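Local coordinates for protein Pre-mRNA-splicing factor SAD1 (Saccharomyces cerevisiae, PDB 4MSX) that promotes assembly of newly made U4 snRNA into the U4/U6 snRNP and is required for pre-mRNA splicing, although its deubiquitinase fold is catalytically inactive, at residues Phe374-Phe379 and Thr473-Trp478; Phe269-Phe274 and Phe320-Leu325. All blocks are in the same frame, centred on the assembly; numbering follows the deposited sequence.

Interaction 1: residues Phe374-Phe379 and Thr473-Trp478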
loop_
_atom_site.group_PDB
_atom_site.type_symbol
_atom_site.label_atom_id
_atom_site.label_comp_id
_atom_site.label_asym_id
_atom_site.label_seq_id
_atom_site.Cartn_x
_atom_site.Cartn_y
_atom_site.Cartn_z
ATOM N N PHE A 374 -3.880 -16.113 -1.198
ATOM C CA PHE A 374 -2.833 -15.303 -0.517
ATOM C C PHE A 374 -2.912 -15.574 0.972
ATOM O O PHE A 374 -3.915 -15.231 1.601
ATOM C CB PHE A 374 -3.043 -13.784 -0.785
ATOM C CG PHE A 374 -2.921 -13.439 -2.213
ATOM C CD1 PHE A 374 -1.681 -13.256 -2.779
ATOM C CD2 PHE A 374 -4.065 -13.413 -3.032
ATOM C CE1 PHE A 374 -1.563 -12.935 -4.152
ATOM C CE2 PHE A 374 -3.968 -13.145 -4.419
ATOM C CZ PHE A 374 -2.717 -12.919 -4.978
ATOM N N LEU A 375 -1.871 -16.204 1.505
ATOM C CA LEU A 375 -1.780 -16.587 2.923
ATOM C C LEU A 375 -0.821 -15.599 3.560
ATOM O O LEU A 375 0.344 -15.484 3.145
ATOM C CB LEU A 375 -1.235 -18.038 2.994
ATOM C CG LEU A 375 -1.092 -18.700 4.371
ATOM C CD1 LEU A 375 -2.421 -18.633 5.146
ATOM C CD2 LEU A 375 -0.622 -20.173 4.181
ATOM N N ILE A 376 -1.336 -14.846 4.535
ATOM C CA ILE A 376 -0.573 -13.770 5.164
ATOM C C ILE A 376 -0.217 -14.186 6.585
ATOM O O ILE A 376 -1.121 -14.486 7.397
ATOM C CB ILE A 376 -1.438 -12.483 5.214
ATOM C CG1 ILE A 376 -1.967 -12.162 3.822
ATOM C CG2 ILE A 376 -0.581 -11.300 5.810
ATOM C CD1 ILE A 376 -2.984 -10.935 3.789
ATOM N N PHE A 377 1.077 -14.210 6.877
ATOM C CA PHE A 377 1.535 -14.588 8.215
ATOM C C PHE A 377 1.969 -13.344 8.950
ATOM O O PHE A 377 2.542 -12.432 8.358
ATOM C CB PHE A 377 2.797 -15.443 8.143
ATOM C CG PHE A 377 2.587 -16.796 7.483
ATOM C CD1 PHE A 377 1.437 -17.529 7.731
ATOM C CD2 PHE A 377 3.561 -17.318 6.648
ATOM C CE1 PHE A 377 1.249 -18.803 7.154
ATOM C CE2 PHE A 377 3.377 -18.596 6.036
ATOM C CZ PHE A 377 2.226 -19.310 6.277
ATOM N N HIS A 378 1.793 -13.385 10.250
ATOM C CA HIS A 378 2.350 -12.349 11.143
ATOM C C HIS A 378 3.235 -13.080 12.173
ATOM O O HIS A 378 2.785 -14.060 12.779
ATOM C CB HIS A 378 1.192 -11.683 11.871
ATOM C CG HIS A 378 1.567 -11.007 13.168
ATOM N ND1 HIS A 378 0.917 -11.283 14.354
ATOM C CD2 HIS A 378 2.467 -10.028 13.442
ATOM C CE1 HIS A 378 1.425 -10.520 15.318
ATOM N NE2 HIS A 378 2.331 -9.719 14.783
ATOM N N PHE A 379 4.453 -12.600 12.381
ATOM C CA PHE A 379 5.355 -13.207 13.407
ATOM C C PHE A 379 5.214 -12.391 14.656
ATOM O O PHE A 379 5.425 -11.182 14.628
ATOM C CB PHE A 379 6.773 -13.243 12.886
ATOM C CG PHE A 379 6.871 -14.083 11.632
ATOM C CD1 PHE A 379 6.985 -15.479 11.717
ATOM C CD2 PHE A 379 6.719 -13.506 10.386
ATOM C CE1 PHE A 379 7.003 -16.267 10.538
ATOM C CE2 PHE A 379 6.716 -14.275 9.209
ATOM C CZ PHE A 379 6.866 -15.651 9.288
ATOM N N THR A 473 11.707 -10.338 9.965
ATOM C CA THR A 473 10.422 -10.452 9.280
ATOM C C THR A 473 9.266 -10.260 10.278
ATOM O O THR A 473 9.288 -10.756 11.435
ATOM C CB THR A 473 10.276 -11.801 8.505
ATOM O OG1 THR A 473 9.036 -11.778 7.808
ATOM C CG2 THR A 473 10.290 -13.031 9.483
ATOM N N PHE A 474 8.266 -9.484 9.864
ATOM C CA PHE A 474 7.098 -9.226 10.714
ATOM C C PHE A 474 5.816 -9.744 10.039
ATOM O O PHE A 474 4.987 -10.379 10.685
ATOM C CB PHE A 474 6.971 -7.702 10.945
ATOM C CG PHE A 474 5.814 -7.307 11.830
ATOM C CD1 PHE A 474 5.793 -7.663 13.177
ATOM C CD2 PHE A 474 4.773 -6.520 11.322
ATOM C CE1 PHE A 474 4.736 -7.291 13.999
ATOM C CE2 PHE A 474 3.707 -6.140 12.152
ATOM C CZ PHE A 474 3.682 -6.502 13.476
ATOM N N ILE A 475 5.618 -9.404 8.753
ATOM C CA ILE A 475 4.495 -9.903 7.987
ATOM C C ILE A 475 4.977 -10.439 6.644
ATOM O O ILE A 475 5.852 -9.849 6.018
ATOM C CB ILE A 475 3.480 -8.727 7.657
ATOM C CG1 ILE A 475 2.536 -8.509 8.826
ATOM C CG2 ILE A 475 2.673 -9.040 6.381
ATOM C CD1 ILE A 475 1.802 -7.169 8.688
ATOM N N GLN A 476 4.386 -11.528 6.192
ATOM C CA GLN A 476 4.724 -12.056 4.863
ATOM C C GLN A 476 3.480 -12.380 4.115
ATOM O O GLN A 476 2.489 -12.789 4.708
ATOM C CB GLN A 476 5.532 -13.411 4.944
ATOM C CG GLN A 476 6.931 -13.160 5.505
ATOM C CD GLN A 476 7.722 -14.451 5.649
ATOM O OE1 GLN A 476 7.134 -15.559 5.745
ATOM N NE2 GLN A 476 9.046 -14.325 5.611
ATOM N N VAL A 477 3.582 -12.301 2.788
ATOM C CA VAL A 477 2.441 -12.690 1.954
ATOM C C VAL A 477 2.963 -13.824 1.070
ATOM O O VAL A 477 3.977 -13.651 0.416
ATOM C CB VAL A 477 1.946 -11.559 1.025
ATOM C CG1 VAL A 477 0.829 -12.068 0.077
ATOM C CG2 VAL A 477 1.402 -10.346 1.860
ATOM N N TRP A 478 2.289 -14.962 1.137
ATOM C CA TRP A 478 2.652 -16.163 0.335
ATOM C C TRP A 478 1.541 -16.415 -0.661
ATOM O O TRP A 478 0.348 -16.256 -0.322
ATOM C CB TRP A 478 2.787 -17.381 1.260
ATOM C CG TRP A 478 3.984 -17.299 2.150
ATOM C CD1 TRP A 478 4.095 -16.550 3.304
ATOM C CD2 TRP A 478 5.262 -17.936 1.965
ATOM N NE1 TRP A 478 5.351 -16.706 3.838
ATOM C CE2 TRP A 478 6.071 -17.575 3.056
ATOM C CE3 TRP A 478 5.779 -18.845 1.004
ATOM C CZ2 TRP A 478 7.401 -18.037 3.206
ATOM C CZ3 TRP A 478 7.086 -19.304 1.158
ATOM C CH2 TRP A 478 7.878 -18.893 2.246
#
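Phe379 N donates to Phe474 O beside a classic beta bulge, where Phe474 and Ile475 both face Val417 of strand 409-421. Residues 374-379 and 473-478 run antiparallel in the mixed sheet of the ubiquitin-specific-protease fold, their axes 4.7 Å apart at closest. Five backbone hydrogen bonds join them, among them the reciprocal pairs of Leu375 with Trp478 and of Phe377 with Gln476. Ile376, His378, Ile475 and Val477 project from one face of the sheet, and in the conformer given the side chains of Ile376 and Ile475 point the same way there. At the end of this row the imidazole of His378 directs its edge toward the face of the Phe474 ring in an offset edge-to-face pair, the planes 80° apart; its ND1 is hydrogen-bonded to Thr324. The other face carries Leu375, Phe377, Gln476 and Trp478, packed beside helix 347-350 and strand 409-421. Phe377 crosses the indole obliquely, CD2 coming 3.4 Å from Trp478 NE1. Thr473 CG2 sits over one face of the Phe379 ring, placed there because OG1 takes the position anti to the backbone N (chi1 -176°) and bonds to Asn416. Asn416 also accepts from Gln476 NE2, fixing the amide whose OE1 accepts the indole N-H of Trp478 at 2.9 Å, with NE1 above the amide plane.

Interaction 2: residues Phe269-Phe274 and Phe320-Leu325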
loop_
_atom_site.group_PDB
_atom_site.type_symbol
_atom_site.label_atom_id
_atom_site.label_comp_id
_atom_site.label_asym_id
_atom_site.label_seq_id
_atom_site.Cartn_x
_atom_site.Cartn_y
_atom_site.Cartn_z
ATOM N N PHE A 269 -2.829 -2.083 10.996
ATOM C CA PHE A 269 -3.361 -1.243 9.922
ATOM C C PHE A 269 -3.899 -2.101 8.767
ATOM O O PHE A 269 -4.941 -1.788 8.208
ATOM C CB PHE A 269 -2.317 -0.259 9.427
ATOM C CG PHE A 269 -2.839 0.682 8.341
ATOM C CD1 PHE A 269 -3.935 1.521 8.594
ATOM C CD2 PHE A 269 -2.260 0.695 7.066
ATOM C CE1 PHE A 269 -4.436 2.378 7.596
ATOM C CE2 PHE A 269 -2.753 1.574 6.045
ATOM C CZ PHE A 269 -3.822 2.411 6.330
ATOM N N LEU A 270 -3.209 -3.197 8.432
ATOM C CA LEU A 270 -3.721 -4.117 7.384
ATOM C C LEU A 270 -5.097 -4.642 7.777
ATOM O O LEU A 270 -6.018 -4.655 6.968
ATOM C CB LEU A 270 -2.749 -5.302 7.208
ATOM C CG LEU A 270 -3.266 -6.273 6.113
ATOM C CD1 LEU A 270 -2.080 -6.893 5.359
ATOM C CD2 LEU A 270 -4.134 -7.332 6.745
ATOM N N LEU A 271 -5.263 -5.064 9.036
ATOM C CA LEU A 271 -6.536 -5.641 9.487
ATOM C C LEU A 271 -7.597 -4.533 9.441
ATOM O O LEU A 271 -8.743 -4.753 9.042
ATOM C CB LEU A 271 -6.457 -6.114 10.953
ATOM C CG LEU A 271 -5.555 -7.385 11.116
ATOM C CD1 LEU A 271 -5.407 -7.827 12.557
ATOM C CD2 LEU A 271 -6.123 -8.555 10.307
ATOM N N TRP A 272 -7.246 -3.351 9.938
ATOM C CA TRP A 272 -8.216 -2.236 9.879
ATOM C C TRP A 272 -8.650 -1.976 8.402
ATOM O O TRP A 272 -9.844 -1.743 8.096
ATOM C CB TRP A 272 -7.577 -0.940 10.459
ATOM C CG TRP A 272 -8.553 0.195 10.606
ATOM C CD1 TRP A 272 -9.273 0.547 11.749
ATOM C CD2 TRP A 272 -8.871 1.186 9.609
ATOM N NE1 TRP A 272 -10.041 1.693 11.484
ATOM C CE2 TRP A 272 -9.805 2.095 10.193
ATOM C CE3 TRP A 272 -8.466 1.386 8.278
ATOM C CZ2 TRP A 272 -10.365 3.153 9.475
ATOM C CZ3 TRP A 272 -9.030 2.487 7.559
ATOM C CH2 TRP A 272 -9.952 3.339 8.186
ATOM N N LEU A 273 -7.667 -1.912 7.524
ATOM C CA LEU A 273 -7.915 -1.525 6.128
ATOM C C LEU A 273 -8.741 -2.644 5.427
ATOM O O LEU A 273 -9.705 -2.360 4.697
ATOM C CB LEU A 273 -6.595 -1.326 5.378
ATOM C CG LEU A 273 -6.784 -0.592 4.057
ATOM C CD1 LEU A 273 -7.200 0.900 4.290
ATOM C CD2 LEU A 273 -5.517 -0.688 3.214
ATOM N N PHE A 274 -8.390 -3.917 5.648
ATOM C CA PHE A 274 -9.240 -5.004 5.071
ATOM C C PHE A 274 -10.678 -4.936 5.579
ATOM O O PHE A 274 -11.638 -5.106 4.803
ATOM C CB PHE A 274 -8.728 -6.391 5.439
ATOM C CG PHE A 274 -7.647 -6.895 4.530
ATOM C CD1 PHE A 274 -6.897 -6.028 3.765
ATOM C CD2 PHE A 274 -7.397 -8.248 4.423
ATOM C CE1 PHE A 274 -5.894 -6.506 2.903
ATOM C CE2 PHE A 274 -6.399 -8.733 3.575
ATOM C CZ PHE A 274 -5.653 -7.864 2.825
ATOM N N PHE A 320 -9.546 -16.076 9.183
ATOM C CA PHE A 320 -8.516 -15.080 9.448
ATOM C C PHE A 320 -8.137 -14.366 8.183
ATOM O O PHE A 320 -8.174 -14.937 7.094
ATOM C CB PHE A 320 -7.247 -15.736 10.062
ATOM C CG PHE A 320 -6.582 -16.769 9.159
ATOM C CD1 PHE A 320 -5.676 -16.377 8.161
ATOM C CD2 PHE A 320 -6.833 -18.140 9.339
ATOM C CE1 PHE A 320 -5.042 -17.344 7.333
ATOM C CE2 PHE A 320 -6.196 -19.115 8.522
ATOM C CZ PHE A 320 -5.305 -18.717 7.524
ATOM N N TRP A 321 -7.725 -13.112 8.330
ATOM C CA TRP A 321 -7.002 -12.431 7.262
ATOM C C TRP A 321 -5.535 -12.694 7.445
ATOM O O TRP A 321 -4.810 -12.749 6.493
ATOM C CB TRP A 321 -7.152 -10.861 7.360
ATOM C CG TRP A 321 -8.507 -10.338 7.209
ATOM C CD1 TRP A 321 -9.221 -9.569 8.114
ATOM C CD2 TRP A 321 -9.344 -10.493 6.059
ATOM N NE1 TRP A 321 -10.441 -9.231 7.556
ATOM C CE2 TRP A 321 -10.542 -9.810 6.314
ATOM C CE3 TRP A 321 -9.191 -11.175 4.839
ATOM C CZ2 TRP A 321 -11.588 -9.736 5.361
ATOM C CZ3 TRP A 321 -10.221 -11.140 3.927
ATOM C CH2 TRP A 321 -11.406 -10.420 4.191
ATOM N N VAL A 322 -5.076 -12.691 8.706
ATOM C CA VAL A 322 -3.645 -12.772 8.941
ATOM C C VAL A 322 -3.460 -13.872 9.987
ATOM O O VAL A 322 -4.105 -13.856 11.023
ATOM C CB VAL A 322 -3.090 -11.408 9.475
ATOM C CG1 VAL A 322 -1.665 -11.594 10.015
ATOM C CG2 VAL A 322 -3.157 -10.330 8.364
ATOM N N LEU A 323 -2.584 -14.819 9.715
ATOM C CA LEU A 323 -2.349 -15.917 10.656
ATOM C C LEU A 323 -1.157 -15.634 11.515
ATOM O O LEU A 323 -0.063 -15.475 11.007
ATOM C CB LEU A 323 -2.087 -17.209 9.866
ATOM C CG LEU A 323 -1.896 -18.427 10.784
ATOM C CD1 LEU A 323 -3.157 -18.747 11.565
ATOM C CD2 LEU A 323 -1.479 -19.612 9.920
ATOM N N THR A 324 -1.361 -15.532 12.827
ATOM C CA THR A 324 -0.264 -15.183 13.723
ATOM C C THR A 324 0.469 -16.448 14.105
ATOM O O THR A 324 -0.148 -17.406 14.504
ATOM C CB THR A 324 -0.752 -14.463 15.003
ATOM O OG1 THR A 324 -1.195 -13.146 14.637
ATOM C CG2 THR A 324 0.419 -14.339 16.053
ATOM N N LEU A 325 1.776 -16.427 13.922
ATOM C CA LEU A 325 2.656 -17.540 14.287
ATOM C C LEU A 325 3.427 -17.090 15.541
ATOM O O LEU A 325 4.119 -16.082 15.525
ATOM C CB LEU A 325 3.628 -17.825 13.142
ATOM C CG LEU A 325 2.940 -18.209 11.813
ATOM C CD1 LEU A 325 3.929 -18.500 10.681
ATOM C CD2 LEU A 325 1.967 -19.400 12.024
#
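Trp321 leans on helix 266-280 from its CB to the near part of the six-membered ring, meeting Leu271 and Phe274 about one helical turn apart. Its CB lies 3.9 Å from Leu271 CD2, and the same methyl comes to the indole edge at CD1. Further out, the five-membered ring is covered by Phe274 CB, which stands 4.0 Å from the ring centroid and only 11° off its normal, a CH-pi contact. NE1 lies under that CB but spends its hydrogen on Asn275 OD1, the next residue of the helix. At the ring fusion CD2 meets Phe274 CD2 at 3.4 Å, and CE3 meets both CD2 and CE2 of the phenyl group. The two aromatic groups thus form a T-shaped pair, the edge of Phe274 toward the indole face and the planes 89° apart. The backbone points Phe274 CB at the indole, and with CG anti to the carbonyl carbon (chi1 -84°) the ring edge at CD2 turns to the same face. Leu271 CD2 also approaches Val322 CG2, at 4.0 Å. This apolar packing lies inside the ubiquitin-specific-protease fold: Phe274 also touches helix 189-203, Trp321 rests on helix 282-292 with Lys293 in a cation-pi contact, and Val322 packs on Ile376 and His378 of strand 374-379.

After the zinc-binding region and several helices the chain reaches helix 266-280, and interaction 2 closes the loop of 45 residues between its segments when residues 320-325 return to that helix. Interaction 1 follows in series, neither nested nor crossed: residues 374-379 open it, and strand 472-480 closes it after 93 intervening residues. The two meet because strand 323-325 runs parallel to strand 374-379 in the same sheet; Leu323 N and Leu325 N each lie 2.8 Å from a carbonyl oxygen, Ile376 O and His378 O respectively, probably as hydrogen bonds. Together they tie helix 266-280 through residues 321-322 to strand 323-325, and through strand 374-379 to the C-terminal strand 472-480.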